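Local coordinates for protein activated BY transcription factor SSRB (Salmonella enterica, PDB 2WNW) that is a glycosyl hydrolase family 30 protein, built from a TIM barrel and a beta-sandwich domain, at residues A[135-147]-A[185-197]. Numbering follows the deposited sequence.
Sequences PHMKLMASPWSPP and GINVQALSVQNEP. With GOL (glycerol), chain F.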
loop_
_atom_site.group_PDB
_atom_site.type_symbol
_atom_site.label_atom_id
_atom_site.label_comp_id
_atom_site.label_asym_id
_atom_site.label_seq_id
_atom_site.Cartn_x
_atom_site.Cartn_y
_atom_site.Cartn_z
ATOM N N PRO A 135 30.788 -9.284 15.400
ATOM C CA PRO A 135 30.758 -10.741 15.543
ATOM C C PRO A 135 29.355 -11.337 15.639
ATOM O O PRO A 135 29.197 -12.557 15.615
ATOM C CB PRO A 135 31.583 -10.976 16.807
ATOM C CG PRO A 135 31.288 -9.766 17.620
ATOM C CD PRO A 135 31.367 -8.650 16.598
ATOM N N HIS A 136 28.339 -10.482 15.733
ATOM C CA HIS A 136 26.963 -10.957 15.847
ATOM C C HIS A 136 26.150 -10.898 14.553
ATOM O O HIS A 136 24.930 -11.074 14.571
ATOM C CB HIS A 136 26.240 -10.191 16.957
ATOM C CG HIS A 136 26.793 -10.458 18.322
ATOM N ND1 HIS A 136 27.211 -9.451 19.168
ATOM C CD2 HIS A 136 27.019 -11.621 18.981
ATOM C CE1 HIS A 136 27.673 -9.983 20.287
ATOM N NE2 HIS A 136 27.568 -11.297 20.198
ATOM N N MET A 137 26.823 -10.657 13.433
ATOM C CA MET A 137 26.141 -10.602 12.143
ATOM C C MET A 137 25.409 -11.914 11.891
ATOM O O MET A 137 25.912 -12.986 12.227
ATOM C CB MET A 137 27.141 -10.407 11.002
ATOM C CG MET A 137 27.821 -9.066 10.938
ATOM S SD MET A 137 28.833 -9.010 9.444
ATOM C CE MET A 137 27.540 -8.979 8.186
ATOM N N LYS A 138 24.226 -11.826 11.295
ATOM C CA LYS A 138 23.447 -13.014 10.964
ATOM C C LYS A 138 23.763 -13.295 9.494
ATOM O O LYS A 138 23.413 -12.503 8.615
ATOM C CB LYS A 138 21.953 -12.738 11.145
ATOM C CG LYS A 138 21.053 -13.907 10.783
ATOM C CD LYS A 138 19.582 -13.516 10.839
ATOM C CE LYS A 138 18.691 -14.677 10.418
ATOM N NZ LYS A 138 17.249 -14.310 10.370
ATOM N N LEU A 139 24.423 -14.420 9.231
ATOM C CA LEU A 139 24.821 -14.767 7.873
ATOM C C LEU A 139 23.927 -15.796 7.185
ATOM O O LEU A 139 23.512 -16.791 7.787
ATOM C CB LEU A 139 26.271 -15.268 7.879
ATOM C CG LEU A 139 27.281 -14.367 8.604
ATOM C CD1 LEU A 139 28.654 -15.028 8.619
ATOM C CD2 LEU A 139 27.351 -13.013 7.919
ATOM N N MET A 140 23.648 -15.544 5.911
ATOM C CA MET A 140 22.816 -16.421 5.099
ATOM C C MET A 140 23.624 -16.939 3.910
ATOM O O MET A 140 24.363 -16.184 3.282
ATOM C CB MET A 140 21.599 -15.650 4.592
ATOM C CG MET A 140 20.659 -16.450 3.703
ATOM S SD MET A 140 19.265 -15.428 3.185
ATOM C CE MET A 140 18.340 -16.558 2.155
ATOM N N ALA A 141 23.487 -18.226 3.608
ATOM C CA ALA A 141 24.208 -18.819 2.485
ATOM C C ALA A 141 23.202 -19.390 1.496
ATOM O O ALA A 141 22.211 -20.004 1.896
ATOM C CB ALA A 141 25.153 -19.916 2.980
ATOM N N SER A 142 23.457 -19.170 0.207
ATOM C CA SER A 142 22.584 -19.642 -0.865
ATOM C C SER A 142 23.411 -20.173 -2.029
ATOM O O SER A 142 24.447 -19.605 -2.367
ATOM C CB SER A 142 21.711 -18.499 -1.405
ATOM O OG SER A 142 20.945 -17.881 -0.390
ATOM N N PRO A 143 22.959 -21.269 -2.660
ATOM C CA PRO A 143 23.696 -21.829 -3.794
ATOM C C PRO A 143 23.136 -21.288 -5.108
ATOM O O PRO A 143 21.947 -20.996 -5.207
ATOM C CB PRO A 143 23.436 -23.338 -3.689
ATOM C CG PRO A 143 22.642 -23.529 -2.404
ATOM C CD PRO A 143 21.950 -22.222 -2.177
ATOM N N TRP A 144 24.000 -21.146 -6.104
ATOM C CA TRP A 144 23.576 -20.711 -7.421
ATOM C C TRP A 144 23.541 -21.985 -8.274
ATOM O O TRP A 144 22.778 -22.089 -9.235
ATOM C CB TRP A 144 24.569 -19.698 -8.000
ATOM C CG TRP A 144 24.165 -18.248 -7.817
ATOM C CD1 TRP A 144 23.854 -17.359 -8.806
ATOM C CD2 TRP A 144 24.066 -17.520 -6.581
ATOM N NE1 TRP A 144 23.572 -16.125 -8.268
ATOM C CE2 TRP A 144 23.695 -16.194 -6.906
ATOM C CE3 TRP A 144 24.254 -17.857 -5.233
ATOM C CZ2 TRP A 144 23.508 -15.202 -5.932
ATOM C CZ3 TRP A 144 24.069 -16.867 -4.260
ATOM C CH2 TRP A 144 23.700 -15.555 -4.620
ATOM N N SER A 145 24.367 -22.963 -7.911
ATOM C CA SER A 145 24.393 -24.229 -8.645
ATOM C C SER A 145 25.210 -25.340 -8.002
ATOM O O SER A 145 26.277 -25.096 -7.442
ATOM C CB SER A 145 24.926 -24.020 -10.070
ATOM O OG SER A 145 25.052 -25.267 -10.754
ATOM N N PRO A 146 24.696 -26.581 -8.054
ATOM C CA PRO A 146 25.401 -27.737 -7.491
ATOM C C PRO A 146 26.559 -28.005 -8.456
ATOM O O PRO A 146 26.634 -27.383 -9.519
ATOM C CB PRO A 146 24.355 -28.854 -7.556
ATOM C CG PRO A 146 23.044 -28.113 -7.475
ATOM C CD PRO A 146 23.304 -26.927 -8.390
ATOM N N PRO A 147 27.475 -28.924 -8.105
ATOM C CA PRO A 147 28.601 -29.218 -9.003
ATOM C C PRO A 147 28.049 -29.686 -10.351
ATOM O O PRO A 147 26.963 -30.262 -10.406
ATOM C CB PRO A 147 29.349 -30.332 -8.271
ATOM C CG PRO A 147 29.033 -30.059 -6.817
ATOM C CD PRO A 147 27.563 -29.713 -6.864
ATOM N N GLY A 185 35.610 -19.968 12.181
ATOM C CA GLY A 185 34.909 -19.001 13.009
ATOM C C GLY A 185 33.735 -18.298 12.351
ATOM O O GLY A 185 33.334 -17.223 12.793
ATOM N N ILE A 186 33.174 -18.893 11.304
ATOM C CA ILE A 186 32.043 -18.280 10.612
ATOM C C ILE A 186 30.786 -19.131 10.772
ATOM O O ILE A 186 30.687 -20.231 10.218
ATOM C CB ILE A 186 32.342 -18.103 9.108
ATOM C CG1 ILE A 186 33.652 -17.330 8.931
ATOM C CG2 ILE A 186 31.198 -17.354 8.432
ATOM C CD1 ILE A 186 34.149 -17.280 7.496
ATOM N N ASN A 187 29.831 -18.618 11.542
ATOM C CA ASN A 187 28.583 -19.332 11.776
ATOM C C ASN A 187 27.486 -18.816 10.860
ATOM O O ASN A 187 27.301 -17.609 10.707
ATOM C CB ASN A 187 28.154 -19.183 13.236
ATOM C CG ASN A 187 29.187 -19.731 14.202
ATOM O OD1 ASN A 187 29.580 -20.893 14.112
ATOM N ND2 ASN A 187 29.629 -18.896 15.133
ATOM N N VAL A 188 26.765 -19.745 10.246
ATOM C CA VAL A 188 25.677 -19.407 9.341
ATOM C C VAL A 188 24.363 -19.646 10.074
ATOM O O VAL A 188 24.212 -20.650 10.773
ATOM C CB VAL A 188 25.748 -20.280 8.067
ATOM C CG1 VAL A 188 24.574 -19.976 7.138
ATOM C CG2 VAL A 188 27.068 -20.029 7.357
ATOM N N GLN A 189 23.420 -18.721 9.930
ATOM C CA GLN A 189 22.139 -18.858 10.604
ATOM C C GLN A 189 20.970 -19.033 9.649
ATOM O O GLN A 189 19.851 -19.311 10.079
ATOM C CB GLN A 189 21.879 -17.648 11.502
ATOM C CG GLN A 189 22.953 -17.407 12.548
ATOM C CD GLN A 189 22.594 -16.275 13.492
ATOM O OE1 GLN A 189 23.467 -15.674 14.116
ATOM N NE2 GLN A 189 21.303 -15.986 13.607
ATOM N N ALA A 190 21.218 -18.873 8.354
ATOM C CA ALA A 190 20.148 -19.021 7.377
ATOM C C ALA A 190 20.643 -19.561 6.043
ATOM O O ALA A 190 21.799 -19.364 5.667
ATOM C CB ALA A 190 19.452 -17.683 7.161
ATOM N N LEU A 191 19.742 -20.237 5.337
ATOM C CA LEU A 191 20.030 -20.806 4.030
ATOM C C LEU A 191 18.825 -20.622 3.123
ATOM O O LEU A 191 17.708 -20.412 3.595
ATOM C CB LEU A 191 20.258 -22.318 4.139
ATOM C CG LEU A 191 21.374 -22.899 5.002
ATOM C CD1 LEU A 191 21.145 -24.400 5.166
ATOM C CD2 LEU A 191 22.713 -22.617 4.351
ATOM N N SER A 192 19.061 -20.675 1.819
ATOM C CA SER A 192 17.961 -20.673 0.871
ATOM C C SER A 192 18.318 -21.948 0.109
ATOM O O SER A 192 19.491 -22.332 0.058
ATOM C CB SER A 192 17.954 -19.434 -0.037
ATOM O OG SER A 192 18.971 -19.459 -1.016
ATOM N N VAL A 193 17.325 -22.638 -0.436
ATOM C CA VAL A 193 17.586 -23.876 -1.162
ATOM C C VAL A 193 18.327 -23.635 -2.466
ATOM O O VAL A 193 19.255 -24.365 -2.808
ATOM C CB VAL A 193 16.269 -24.620 -1.486
ATOM C CG1 VAL A 193 16.534 -25.743 -2.485
ATOM C CG2 VAL A 193 15.675 -25.187 -0.207
ATOM N N GLN A 194 17.914 -22.600 -3.185
ATOM C CA GLN A 194 18.509 -22.279 -4.473
ATOM C C GLN A 194 18.170 -20.857 -4.894
ATOM O O GLN A 194 17.039 -20.397 -4.721
ATOM C CB GLN A 194 17.983 -23.261 -5.525
ATOM C CG GLN A 194 18.243 -22.875 -6.971
ATOM C CD GLN A 194 19.706 -22.977 -7.351
ATOM O OE1 GLN A 194 20.390 -23.919 -6.964
ATOM N NE2 GLN A 194 20.184 -22.018 -8.136
ATOM N N ASN A 195 19.159 -20.165 -5.446
ATOM C CA ASN A 195 18.962 -18.808 -5.928
ATOM C C ASN A 195 18.141 -18.904 -7.217
ATOM O O ASN A 195 18.502 -19.654 -8.130
ATOM C CB ASN A 195 20.319 -18.161 -6.234
ATOM C CG ASN A 195 20.185 -16.781 -6.860
ATOM O OD1 ASN A 195 19.727 -15.834 -6.219
ATOM N ND2 ASN A 195 20.580 -16.664 -8.122
ATOM N N GLU A 196 17.025 -18.179 -7.273
ATOM C CA GLU A 196 16.174 -18.152 -8.468
ATOM C C GLU A 196 15.955 -19.534 -9.093
ATOM O O GLU A 196 16.334 -19.773 -10.244
ATOM C CB GLU A 196 16.799 -17.217 -9.508
ATOM C CG GLU A 196 17.042 -15.800 -9.007
ATOM C CD GLU A 196 17.552 -14.872 -10.095
ATOM O OE1 GLU A 196 16.975 -14.872 -11.200
ATOM O OE2 GLU A 196 18.521 -14.130 -9.845
ATOM N N PRO A 197 15.302 -20.447 -8.354
ATOM C CA PRO A 197 15.014 -21.819 -8.786
ATOM C C PRO A 197 14.196 -22.017 -10.058
ATOM O O PRO A 197 14.075 -23.141 -10.540
ATOM C CB PRO A 197 14.328 -22.425 -7.566
ATOM C CG PRO A 197 13.624 -21.242 -6.952
ATOM C CD PRO A 197 14.678 -20.170 -7.047
HETATM C C1 GOL F . 22.616 -11.567 -10.125
HETATM O O1 GOL F . 23.906 -11.015 -10.374
HETATM C C2 GOL F . 22.772 -12.870 -9.302
HETATM O O2 GOL F . 23.611 -13.768 -9.955
HETATM C C3 GOL F . 21.454 -13.633 -9.134
HETATM O O3 GOL F . 20.443 -12.926 -8.491
HETATM O O HOH W 1 23.233 -13.024 15.394
HETATM O O HOH W 2 25.361 -15.848 11.459
#
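Ser142 OG donates to Ser192 OG at 2.6 Å; Arg87 also bonds the Ser142 hydroxyl and Asp239 that of Ser192, each from a flanking strand. Gln194 NE2 reaches Trp144 O at 2.8 Å, nearly straight (171°) but from above the carbonyl plane; its other N-H goes to Asn195 O, so two bonds fix the amide's rotation. The backbones run parallel: Leu139 O accepts from both Gln189 N and Ala190 N, Ala141 N gives to Ala190 O, Ala141 O takes Ser192 N, and Pro143 O takes Asn195 N at 2.9 Å. Asn195, its CG trans to the main-chain nitrogen (chi1 175°), lays its amide over one face of the Trp144 indole, planes 22° apart; OD1 is hydrogen-bonded to Arg87, and Asn195 CB sits 4.0 Å from the centroid of the Trp144 six-membered ring, a CH-pi contact. Trp144 NE1 does not bond the overlying Asn195 ND2, a fellow donor, but gives its N-H to glycerol O2, 2.9 Å away, in a pocket that Glu294 and Trp331 also line. Farther back, Met140 CG packs on Ala190 CB, Ala141 CB on Leu191 CD2, and Leu139 CD1 tightly on Ile186 CG2 (3.5 Å). These are the third and fourth strands of the eight-stranded TIM barrel, between strands 85-90 and 234-239, with helix 167-183 packed against Ala141 and Pro143.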